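Local coordinates for flavoenzyme PA4991 (Pseudomonas aeruginosa PAO1, PDB 5EZ7), which probably acts as an FAD-dependent oxidoreductase on a still unknown substrate and is essential for the bacterium's growth in the sputum of cystic fibrosis patients, at residues 228-233 and 286-291; 266-271 and 385-390. All blocks are in the same frame, centred on the assembly; numbering follows the deposited sequence.

Interaction 1 of 2, residues 228-233 and 286-291. With FAD (flavin-adenine dinucleotide), chain B.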
ATOM      1  N   PRO A 228      -5.384   0.582  14.428  1.00 33.61           N
ATOM      2  CA  PRO A 228      -4.454  -0.543  14.450  1.00 32.81           C
ATOM      3  C   PRO A 228      -5.060  -1.862  13.889  1.00 31.17           C
ATOM      4  O   PRO A 228      -6.275  -2.027  13.816  1.00 31.09           O
ATOM      5  CB  PRO A 228      -4.091  -0.638  15.931  1.00 33.96           C
ATOM      6  CG  PRO A 228      -5.355  -0.209  16.625  1.00 35.61           C
ATOM      7  CD  PRO A 228      -5.960   0.856  15.762  1.00 34.68           C
ATOM      8  N   LEU A 229      -4.181  -2.732  13.425  1.00 30.65           N
ATOM      9  CA  LEU A 229      -4.507  -4.115  13.054  1.00 30.95           C
ATOM     10  C   LEU A 229      -3.572  -5.045  13.826  1.00 31.23           C
ATOM     11  O   LEU A 229      -2.443  -4.662  14.130  1.00 32.66           O
ATOM     12  CB  LEU A 229      -4.308  -4.316  11.547  1.00 29.54           C
ATOM     13  CG  LEU A 229      -5.427  -3.757  10.660  1.00 29.86           C
ATOM     14  CD1 LEU A 229      -4.975  -3.766   9.232  1.00 29.53           C
ATOM     15  CD2 LEU A 229      -6.725  -4.545  10.758  1.00 30.42           C
ATOM     16  N   HIS A 230      -4.036  -6.256  14.147  1.00 30.93           N
ATOM     17  CA  HIS A 230      -3.185  -7.373  14.674  1.00 29.40           C
ATOM     18  C   HIS A 230      -3.212  -8.559  13.708  1.00 27.68           C
ATOM     19  O   HIS A 230      -4.021  -9.486  13.853  1.00 27.39           O
ATOM     20  CB  HIS A 230      -3.687  -7.835  16.037  1.00 30.19           C
ATOM     21  CG  HIS A 230      -2.677  -8.594  16.845  1.00 30.35           C
ATOM     22  ND1 HIS A 230      -2.940  -9.021  18.126  1.00 31.51           N
ATOM     23  CD2 HIS A 230      -1.400  -8.956  16.588  1.00 30.09           C
ATOM     24  CE1 HIS A 230      -1.871  -9.611  18.627  1.00 32.15           C
ATOM     25  NE2 HIS A 230      -0.918  -9.579  17.715  1.00 31.27           N
ATOM     26  N   MET A 231      -2.329  -8.508  12.721  1.00 25.88           N
ATOM     27  CA  MET A 231      -2.261  -9.511  11.675  1.00 24.89           C
ATOM     28  C   MET A 231      -1.528 -10.735  12.191  1.00 25.10           C
ATOM     29  O   MET A 231      -0.654 -10.604  13.035  1.00 24.66           O
ATOM     30  CB  MET A 231      -1.485  -8.966  10.473  1.00 24.62           C
ATOM     31  CG  MET A 231      -2.029  -7.688   9.836  1.00 24.59           C
ATOM     32  SD  MET A 231      -3.686  -7.816   9.160  1.00 25.44           S
ATOM     33  CE  MET A 231      -3.295  -8.803   7.710  1.00 25.32           C
ATOM     34  N   VAL A 232      -1.864 -11.918  11.650  1.00 25.31           N
ATOM     35  CA  VAL A 232      -1.278 -13.182  12.050  1.00 25.44           C
ATOM     36  C   VAL A 232      -0.582 -13.784  10.843  1.00 25.34           C
ATOM     37  O   VAL A 232      -1.072 -13.697   9.738  1.00 24.59           O
ATOM     38  CB  VAL A 232      -2.346 -14.160  12.588  1.00 26.44           C
ATOM     39  CG1 VAL A 232      -1.690 -15.453  13.079  1.00 27.21           C
ATOM     40  CG2 VAL A 232      -3.087 -13.539  13.744  1.00 26.96           C
ATOM     41  N   MET A 233       0.581 -14.389  11.053  1.00 26.43           N
ATOM     42  CA  MET A 233       1.308 -15.073   9.968  1.00 26.68           C
ATOM     43  C   MET A 233       1.523 -16.540  10.394  1.00 27.11           C
ATOM     44  O   MET A 233       1.960 -16.792  11.529  1.00 26.61           O
ATOM     45  CB  MET A 233       2.671 -14.421   9.708  1.00 27.85           C
ATOM     46  CG  MET A 233       2.642 -13.015   9.128  1.00 28.91           C
ATOM     47  SD  MET A 233       4.258 -12.177   9.025  1.00 31.12           S
ATOM     48  CE  MET A 233       4.568 -11.791  10.718  1.00 30.94           C
ATOM     49  N   ALA A 286      -0.055 -14.552  22.005  1.00 35.70           N
ATOM     50  CA  ALA A 286      -0.440 -15.929  22.233  1.00 35.81           C
ATOM     51  C   ALA A 286      -1.940 -16.164  22.117  1.00 34.86           C
ATOM     52  O   ALA A 286      -2.356 -17.119  21.495  1.00 34.86           O
ATOM     53  CB  ALA A 286       0.068 -16.406  23.592  1.00 37.56           C
ATOM     54  N   ALA A 287      -2.737 -15.315  22.749  1.00 34.75           N
ATOM     55  CA  ALA A 287      -4.191 -15.332  22.562  1.00 34.53           C
ATOM     56  C   ALA A 287      -4.581 -15.139  21.081  1.00 33.70           C
ATOM     57  O   ALA A 287      -5.464 -15.826  20.575  1.00 33.29           O
ATOM     58  CB  ALA A 287      -4.847 -14.269  23.438  1.00 35.03           C
ATOM     59  N   GLN A 288      -3.894 -14.231  20.382  1.00 33.26           N
ATOM     60  CA  GLN A 288      -4.186 -14.003  18.952  1.00 32.89           C
ATOM     61  C   GLN A 288      -3.798 -15.181  18.065  1.00 32.34           C
ATOM     62  O   GLN A 288      -4.559 -15.557  17.168  1.00 31.91           O
ATOM     63  CB  GLN A 288      -3.548 -12.700  18.452  1.00 32.05           C
ATOM     64  CG  GLN A 288      -3.833 -12.373  16.992  1.00 31.41           C
ATOM     65  CD  GLN A 288      -5.283 -12.012  16.703  1.00 31.77           C
ATOM     66  OE1 GLN A 288      -6.214 -12.415  17.410  1.00 32.60           O
ATOM     67  NE2 GLN A 288      -5.476 -11.242  15.654  1.00 31.45           N
ATOM     68  N   ILE A 289      -2.627 -15.760  18.332  1.00 33.01           N
ATOM     69  CA  ILE A 289      -2.215 -17.013  17.703  1.00 32.59           C
ATOM     70  C   ILE A 289      -3.198 -18.119  18.006  1.00 32.78           C
ATOM     71  O   ILE A 289      -3.643 -18.784  17.105  1.00 32.57           O
ATOM     72  CB  ILE A 289      -0.784 -17.407  18.112  1.00 33.48           C
ATOM     73  CG1 ILE A 289       0.201 -16.519  17.317  1.00 33.12           C
ATOM     74  CG2 ILE A 289      -0.487 -18.900  17.881  1.00 33.28           C
ATOM     75  CD1 ILE A 289       1.579 -16.412  17.975  1.00 33.94           C
ATOM     76  N   ALA A 290      -3.555 -18.293  19.265  1.00 33.99           N
ATOM     77  CA  ALA A 290      -4.467 -19.370  19.641  1.00 35.35           C
ATOM     78  C   ALA A 290      -5.825 -19.236  18.936  1.00 35.79           C
ATOM     79  O   ALA A 290      -6.381 -20.238  18.491  1.00 36.17           O
ATOM     80  CB  ALA A 290      -4.643 -19.437  21.147  1.00 36.37           C
ATOM     81  N   GLU A 291      -6.323 -18.003  18.818  1.00 36.03           N
ATOM     82  CA  GLU A 291      -7.567 -17.699  18.077  1.00 37.02           C
ATOM     83  C   GLU A 291      -7.445 -18.078  16.578  1.00 34.96           C
ATOM     84  O   GLU A 291      -8.318 -18.742  15.978  1.00 35.28           O
ATOM     85  CB  GLU A 291      -7.898 -16.207  18.229  1.00 37.97           C
ATOM     86  CG  GLU A 291      -9.169 -15.736  17.547  1.00 40.02           C
ATOM     87  CD  GLU A 291     -10.445 -16.384  18.107  1.00 44.01           C
ATOM     88  OE1 GLU A 291     -10.518 -16.695  19.315  1.00 45.95           O
ATOM     89  OE2 GLU A 291     -11.394 -16.610  17.330  1.00 47.21           O
TER
HETATM   90  PA  FAD B 401       3.008   3.988   3.603  1.00 21.83           P
HETATM   91  O1A FAD B 401       3.127   2.698   2.859  1.00 22.23           O
HETATM   92  O2A FAD B 401       2.891   4.000   5.102  1.00 22.92           O
HETATM   93  O5B FAD B 401       4.239   4.881   3.153  1.00 22.00           O
HETATM   94  C5B FAD B 401       4.595   6.077   3.819  1.00 21.75           C
HETATM   95  C4B FAD B 401       6.084   6.243   3.604  1.00 22.00           C
HETATM   96  O4B FAD B 401       6.490   7.535   4.082  1.00 22.11           O
HETATM   97  C3B FAD B 401       6.884   5.173   4.353  1.00 21.47           C
HETATM   98  O3B FAD B 401       7.740   4.456   3.461  1.00 20.71           O
HETATM   99  C2B FAD B 401       7.658   5.974   5.383  1.00 21.75           C
HETATM  100  O2B FAD B 401       8.944   5.452   5.705  1.00 21.59           O
HETATM  101  C1B FAD B 401       7.727   7.363   4.743  1.00 22.29           C
HETATM  102  N9A FAD B 401       7.882   8.447   5.721  1.00 23.63           N
HETATM  103  C8A FAD B 401       7.223   8.575   6.885  1.00 23.09           C
HETATM  104  N7A FAD B 401       7.628   9.687   7.522  1.00 22.98           N
HETATM  105  C5A FAD B 401       8.549  10.288   6.759  1.00 22.53           C
HETATM  106  C6A FAD B 401       9.372  11.499   6.873  1.00 22.02           C
HETATM  107  N6A FAD B 401       9.236  12.277   7.957  1.00 21.48           N
HETATM  108  N1A FAD B 401      10.218  11.797   5.872  1.00 21.89           N
HETATM  109  C2A FAD B 401      10.331  11.003   4.792  1.00 23.02           C
HETATM  110  N3A FAD B 401       9.612   9.873   4.623  1.00 23.01           N
HETATM  111  C4A FAD B 401       8.724   9.474   5.567  1.00 23.21           C
HETATM  112  N1  FAD B 401      -5.038  -1.909   0.876  1.00 25.77           N
HETATM  113  C2  FAD B 401      -5.518  -2.601  -0.179  1.00 27.75           C
HETATM  114  O2  FAD B 401      -5.946  -1.969  -1.175  1.00 27.67           O
HETATM  115  N3  FAD B 401      -5.553  -3.944  -0.201  1.00 28.72           N
HETATM  116  C4  FAD B 401      -5.122  -4.684   0.817  1.00 27.76           C
HETATM  117  O4  FAD B 401      -5.153  -5.930   0.770  1.00 30.67           O
HETATM  118  C4X FAD B 401      -4.584  -4.004   2.000  1.00 26.84           C
HETATM  119  N5  FAD B 401      -4.136  -4.700   3.062  1.00 25.45           N
HETATM  120  C5X FAD B 401      -3.634  -4.065   4.136  1.00 25.90           C
HETATM  121  C6  FAD B 401      -3.166  -4.821   5.204  1.00 26.70           C
HETATM  122  C7  FAD B 401      -2.639  -4.210   6.324  1.00 27.46           C
HETATM  123  C7M FAD B 401      -2.125  -5.048   7.455  1.00 28.68           C
HETATM  124  C8  FAD B 401      -2.549  -2.729   6.373  1.00 27.98           C
HETATM  125  C8M FAD B 401      -1.970  -1.998   7.566  1.00 29.21           C
HETATM  126  C9  FAD B 401      -3.026  -1.979   5.313  1.00 26.84           C
HETATM  127  C9A FAD B 401      -3.572  -2.581   4.182  1.00 26.41           C
HETATM  128  N10 FAD B 401      -4.061  -1.838   3.072  1.00 25.88           N
HETATM  129  C10 FAD B 401      -4.560  -2.527   1.961  1.00 25.92           C
HETATM  130  C1' FAD B 401      -4.007  -0.386   3.036  1.00 25.48           C
HETATM  131  C2' FAD B 401      -2.667   0.020   2.447  1.00 24.66           C
HETATM  132  O2' FAD B 401      -1.593  -0.756   2.995  1.00 25.37           O
HETATM  133  C3' FAD B 401      -2.413   1.507   2.650  1.00 24.13           C
HETATM  134  O3' FAD B 401      -3.617   2.230   2.326  1.00 24.08           O
HETATM  135  C4' FAD B 401      -1.273   1.993   1.758  1.00 22.82           C
HETATM  136  O4' FAD B 401      -0.222   1.030   1.671  1.00 23.27           O
HETATM  137  C5' FAD B 401      -0.678   3.288   2.275  1.00 22.30           C
HETATM  138  O5' FAD B 401       0.273   3.779   1.320  1.00 20.74           O
HETATM  139  P   FAD B 401       1.127   5.080   1.681  1.00 20.30           P
HETATM  140  O1P FAD B 401       2.245   5.206   0.679  1.00 21.17           O
HETATM  141  O2P FAD B 401       0.148   6.185   1.855  1.00 20.45           O
HETATM  142  O3P FAD B 401       1.667   4.757   3.157  1.00 20.67           O
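Gln288 reaches from its helix to the strand and meets it through both ends of its side chain, the amide bonding to the backbone and the methylenes packing on His230 and Val232. The polar contact is a hydrogen bond of 2.9 Å from Gln288 NE2 to His230 O. Its N-H...O angle is 144°, and the donor is tilted from the carbonyl plane while the oxygen stays near the plane of the amide. NE2 also bonds to Ile275 O, and OE1 takes a bond from Arg283 NE, which fixes the amide's rotation; glutamine suits this buried place because its one group can donate and accept. The imidazole is hydrogen-bonded to Thr312 OG1 at NE2 and to Gly280 O at ND1; histidine suits the site, with two ring nitrogens to bond and a flat face for a methylene.

Strand 224-236 belongs to the mixed, largely antiparallel sheet of this DAO-family enzyme, and helix 285-299 packs on the face turned away from the flavin. Alternation along the strand sends His230 and Val232 to the helix, while Leu229 and Met231 line the FAD pocket.

Apolar contacts complete the helix side. Gln288 CG stands over one face of the imidazole in a CH-pi contact, 3.8 Å from the ring centroid. Val232 CG2 meets Gln288 CG at 3.5 Å.

On the flavin side, most of the contacts fall on one methyl of the dimethylbenzene ring. Met231 CG lies 3.6 Å from FAD C7M, its chain bent at chi2 and chi3 so that SD and CE curl round the same methyl; Leu229 CD1 approaches C7M equally closely, at 3.6 Å.

Interaction 2 of 2, residues 266-271 and 385-390; sequences QSVWYL and PAWEVA
Trp387 points the benzo edge of its indole at the face of Tyr270, and this T-shaped aromatic pair dominates the contact. The planes of the phenol and of the six-membered indole ring stand 61° apart, with centroids separated by 4.7 Å. Atom CZ3 of Trp387 does most of the touching: it sits 3.3 Å above the plane of the Tyr270 ring, over its centre, and comes to 3.4 Å from CD2 of Tyr270. CH2 of the indole follows alongside, over the CD2 and CE2 side. Such an approach sets slightly positive ring hydrogens of tryptophan against the electron-rich face of tyrosine, so two large flat groups can be buried together without lying flat on one another.

Tyr270 is placed for this by its first torsion, which puts CG opposite the backbone N (chi1 -167°) and sends the ring off the strand toward the helix. Its hydroxyl is hydrogen-bonded to Lys48 O, which satisfies the polar end in a buried place and leaves the ring face to Trp387. One indole face carries CB of Pro385, the helix N-cap residue. The ring also meets His260 of the neighbouring strand.

Two residues earlier on the strand, Val268, whose side chain leaves on the same side as that of Tyr270, packs against the root of the indole, its CG2 lying 3.7 Å from Trp387 CB. A beta-branched valine suits both the extended backbone and this short reach.

Tyr270 also touches FAD and lies close to Gln50, a residue that binds it. The short C-terminal helix 386-389 is thus packed on the flavin-facing side of the sheet, where Tyr270 lines the cofactor pocket of this DAO-family fold and Trp387 backs it from the second shell.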
ATOM      1  N   GLN A 266       9.147 -22.468   1.439  1.00 45.31           N
ATOM      2  CA  GLN A 266       7.912 -22.592   2.168  1.00 43.13           C
ATOM      3  C   GLN A 266       7.005 -21.439   1.752  1.00 39.68           C
ATOM      4  O   GLN A 266       7.354 -20.677   0.835  1.00 38.82           O
ATOM      5  CB  GLN A 266       8.204 -22.601   3.668  1.00 44.38           C
ATOM      6  CG  GLN A 266       8.973 -23.839   4.084  1.00 46.98           C
ATOM      7  CD  GLN A 266       9.065 -24.058   5.591  1.00 48.24           C
ATOM      8  OE1 GLN A 266       8.436 -23.370   6.411  1.00 46.97           O
ATOM      9  NE2 GLN A 266       9.838 -25.065   5.959  1.00 50.22           N
ATOM     10  N   SER A 267       5.830 -21.366   2.388  1.00 36.66           N
ATOM     11  CA  SER A 267       4.844 -20.319   2.186  1.00 34.56           C
ATOM     12  C   SER A 267       4.429 -19.783   3.490  1.00 32.26           C
ATOM     13  O   SER A 267       4.621 -20.414   4.520  1.00 32.21           O
ATOM     14  CB  SER A 267       3.575 -20.852   1.564  1.00 35.24           C
ATOM     15  OG  SER A 267       3.891 -21.582   0.432  1.00 38.59           O
ATOM     16  N   VAL A 268       3.786 -18.631   3.425  1.00 30.55           N
ATOM     17  CA  VAL A 268       3.206 -18.036   4.599  1.00 30.88           C
ATOM     18  C   VAL A 268       1.780 -17.640   4.256  1.00 30.14           C
ATOM     19  O   VAL A 268       1.532 -17.046   3.206  1.00 30.53           O
ATOM     20  CB  VAL A 268       3.997 -16.789   5.073  1.00 31.05           C
ATOM     21  CG1 VAL A 268       3.339 -16.136   6.274  1.00 29.88           C
ATOM     22  CG2 VAL A 268       5.439 -17.168   5.415  1.00 32.65           C
ATOM     23  N   TRP A 269       0.863 -17.997   5.146  1.00 28.80           N
ATOM     24  CA  TRP A 269      -0.509 -17.518   5.102  1.00 27.99           C
ATOM     25  C   TRP A 269      -0.588 -16.312   6.010  1.00 27.60           C
ATOM     26  O   TRP A 269      -0.315 -16.414   7.199  1.00 28.27           O
ATOM     27  CB  TRP A 269      -1.506 -18.563   5.647  1.00 27.38           C
ATOM     28  CG  TRP A 269      -1.951 -19.618   4.702  1.00 27.38           C
ATOM     29  CD1 TRP A 269      -1.815 -19.626   3.344  1.00 27.55           C
ATOM     30  CD2 TRP A 269      -2.673 -20.809   5.042  1.00 27.60           C
ATOM     31  NE1 TRP A 269      -2.391 -20.755   2.820  1.00 28.26           N
ATOM     32  CE2 TRP A 269      -2.926 -21.500   3.844  1.00 28.35           C
ATOM     33  CE3 TRP A 269      -3.127 -21.366   6.257  1.00 27.91           C
ATOM     34  CZ2 TRP A 269      -3.618 -22.734   3.816  1.00 29.22           C
ATOM     35  CZ3 TRP A 269      -3.811 -22.593   6.230  1.00 28.75           C
ATOM     36  CH2 TRP A 269      -4.050 -23.253   5.017  1.00 29.17           C
ATOM     37  N   TYR A 270      -1.025 -15.206   5.448  1.00 27.30           N
ATOM     38  CA  TYR A 270      -1.142 -13.937   6.123  1.00 26.84           C
ATOM     39  C   TYR A 270      -2.628 -13.691   6.364  1.00 27.02           C
ATOM     40  O   TYR A 270      -3.420 -13.696   5.408  1.00 26.90           O
ATOM     41  CB  TYR A 270      -0.534 -12.881   5.201  1.00 26.55           C
ATOM     42  CG  TYR A 270      -0.261 -11.530   5.783  1.00 27.24           C
ATOM     43  CD1 TYR A 270       0.057 -11.354   7.113  1.00 27.82           C
ATOM     44  CD2 TYR A 270      -0.254 -10.401   4.960  1.00 27.96           C
ATOM     45  CE1 TYR A 270       0.324 -10.078   7.628  1.00 28.18           C
ATOM     46  CE2 TYR A 270       0.007  -9.141   5.463  1.00 27.81           C
ATOM     47  CZ  TYR A 270       0.293  -8.978   6.805  1.00 27.41           C
ATOM     48  OH  TYR A 270       0.563  -7.716   7.315  1.00 27.87           O
ATOM     49  N   LEU A 271      -3.000 -13.496   7.630  1.00 26.72           N
ATOM     50  CA  LEU A 271      -4.382 -13.393   8.012  1.00 27.91           C
ATOM     51  C   LEU A 271      -4.773 -12.011   8.486  1.00 27.01           C
ATOM     52  O   LEU A 271      -4.335 -11.577   9.554  1.00 26.71           O
ATOM     53  CB  LEU A 271      -4.711 -14.383   9.137  1.00 30.14           C
ATOM     54  CG  LEU A 271      -4.234 -15.839   9.108  1.00 31.91           C
ATOM     55  CD1 LEU A 271      -4.785 -16.554  10.337  1.00 33.80           C
ATOM     56  CD2 LEU A 271      -4.667 -16.594   7.864  1.00 32.41           C
ATOM     57  N   PRO A 385       9.465  -7.853   3.238  1.00 29.02           N
ATOM     58  CA  PRO A 385       8.200  -8.228   3.862  1.00 28.68           C
ATOM     59  C   PRO A 385       8.402  -8.862   5.243  1.00 28.00           C
ATOM     60  O   PRO A 385       9.402  -9.482   5.467  1.00 28.21           O
ATOM     61  CB  PRO A 385       7.645  -9.243   2.882  1.00 29.22           C
ATOM     62  CG  PRO A 385       8.848  -9.838   2.222  1.00 29.97           C
ATOM     63  CD  PRO A 385       9.797  -8.710   2.088  1.00 29.28           C
ATOM     64  N   ALA A 386       7.467  -8.674   6.157  1.00 30.07           N
ATOM     65  CA  ALA A 386       7.546  -9.234   7.556  1.00 32.61           C
ATOM     66  C   ALA A 386       7.736 -10.786   7.636  1.00 34.33           C
ATOM     67  O   ALA A 386       8.460 -11.298   8.481  1.00 37.45           O
ATOM     68  CB  ALA A 386       6.312  -8.816   8.332  1.00 31.87           C
ATOM     69  N   TRP A 387       7.137 -11.509   6.708  1.00 35.37           N
ATOM     70  CA  TRP A 387       7.339 -12.959   6.593  1.00 37.65           C
ATOM     71  C   TRP A 387       8.796 -13.407   6.354  1.00 41.95           C
ATOM     72  O   TRP A 387       9.149 -14.551   6.716  1.00 45.94           O
ATOM     73  CB  TRP A 387       6.406 -13.629   5.565  1.00 35.94           C
ATOM     74  CG  TRP A 387       5.994 -12.868   4.389  1.00 34.61           C
ATOM     75  CD1 TRP A 387       6.490 -12.960   3.148  1.00 34.93           C
ATOM     76  CD2 TRP A 387       4.916 -11.941   4.322  1.00 34.29           C
ATOM     77  NE1 TRP A 387       5.821 -12.105   2.310  1.00 34.16           N
ATOM     78  CE2 TRP A 387       4.836 -11.486   3.013  1.00 33.46           C
ATOM     79  CE3 TRP A 387       4.014 -11.449   5.259  1.00 34.85           C
ATOM     80  CZ2 TRP A 387       3.918 -10.535   2.614  1.00 35.03           C
ATOM     81  CZ3 TRP A 387       3.094 -10.519   4.855  1.00 34.43           C
ATOM     82  CH2 TRP A 387       3.051 -10.070   3.558  1.00 34.71           C
ATOM     83  N   GLU A 388       9.640 -12.555   5.766  1.00 41.47           N
ATOM     84  CA  GLU A 388      11.065 -12.870   5.719  1.00 43.33           C
ATOM     85  C   GLU A 388      11.769 -12.478   7.009  1.00 43.48           C
ATOM     86  O   GLU A 388      12.646 -13.190   7.460  1.00 47.17           O
ATOM     87  CB  GLU A 388      11.748 -12.311   4.463  1.00 44.57           C
ATOM     88  CG  GLU A 388      11.225 -12.942   3.158  1.00 44.77           C
ATOM     89  CD  GLU A 388      11.563 -14.439   2.966  1.00 47.54           C
ATOM     90  OE1 GLU A 388      10.919 -15.073   2.080  1.00 48.05           O
ATOM     91  OE2 GLU A 388      12.465 -15.005   3.660  1.00 47.60           O
ATOM     92  N   VAL A 389      11.344 -11.411   7.659  1.00 43.85           N
ATOM     93  CA  VAL A 389      12.009 -10.960   8.898  1.00 44.90           C
ATOM     94  C   VAL A 389      11.539 -11.738  10.143  1.00 42.90           C
ATOM     95  O   VAL A 389      12.330 -12.023  11.042  1.00 43.24           O
ATOM     96  CB  VAL A 389      11.808  -9.430   9.105  1.00 46.77           C
ATOM     97  CG1 VAL A 389      12.590  -8.934  10.326  1.00 48.18           C
ATOM     98  CG2 VAL A 389      12.220  -8.645   7.849  1.00 45.45           C
ATOM     99  N   ALA A 390      10.257 -12.091  10.187  1.00 41.49           N
ATOM    100  CA  ALA A 390       9.663 -12.714  11.396  1.00 41.17           C
ATOM    101  C   ALA A 390      10.086 -14.181  11.589  1.00 41.02           C
ATOM    102  O   ALA A 390      10.153 -14.669  12.694  1.00 41.67           O
ATOM    103  CB  ALA A 390       8.137 -12.583  11.389  1.00 39.59           C
TER

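How the interactions relate
From the N terminus, the segments come in the order 228-233, 266-271, 286-291 and 385-390, so the two contacts cross. Interaction 1 closes a loop of 52 residues that includes strand 267-272, the strand used by interaction 2; interaction 2 closes a longer one of 113 residues that takes in helix 285-299 and ends near the C terminus. The two strands are antiparallel neighbours, joined by a probable hydrogen bond from Leu271 N to Val232 O (2.9 Å), and Met231 and Met233 pack on Tyr270. Each segment of the sheet also reaches the other contact's helix: Leu271 touches Ala292 and Leu296 of helix 285-299, while Met233 touches Trp387 of helix 386-389.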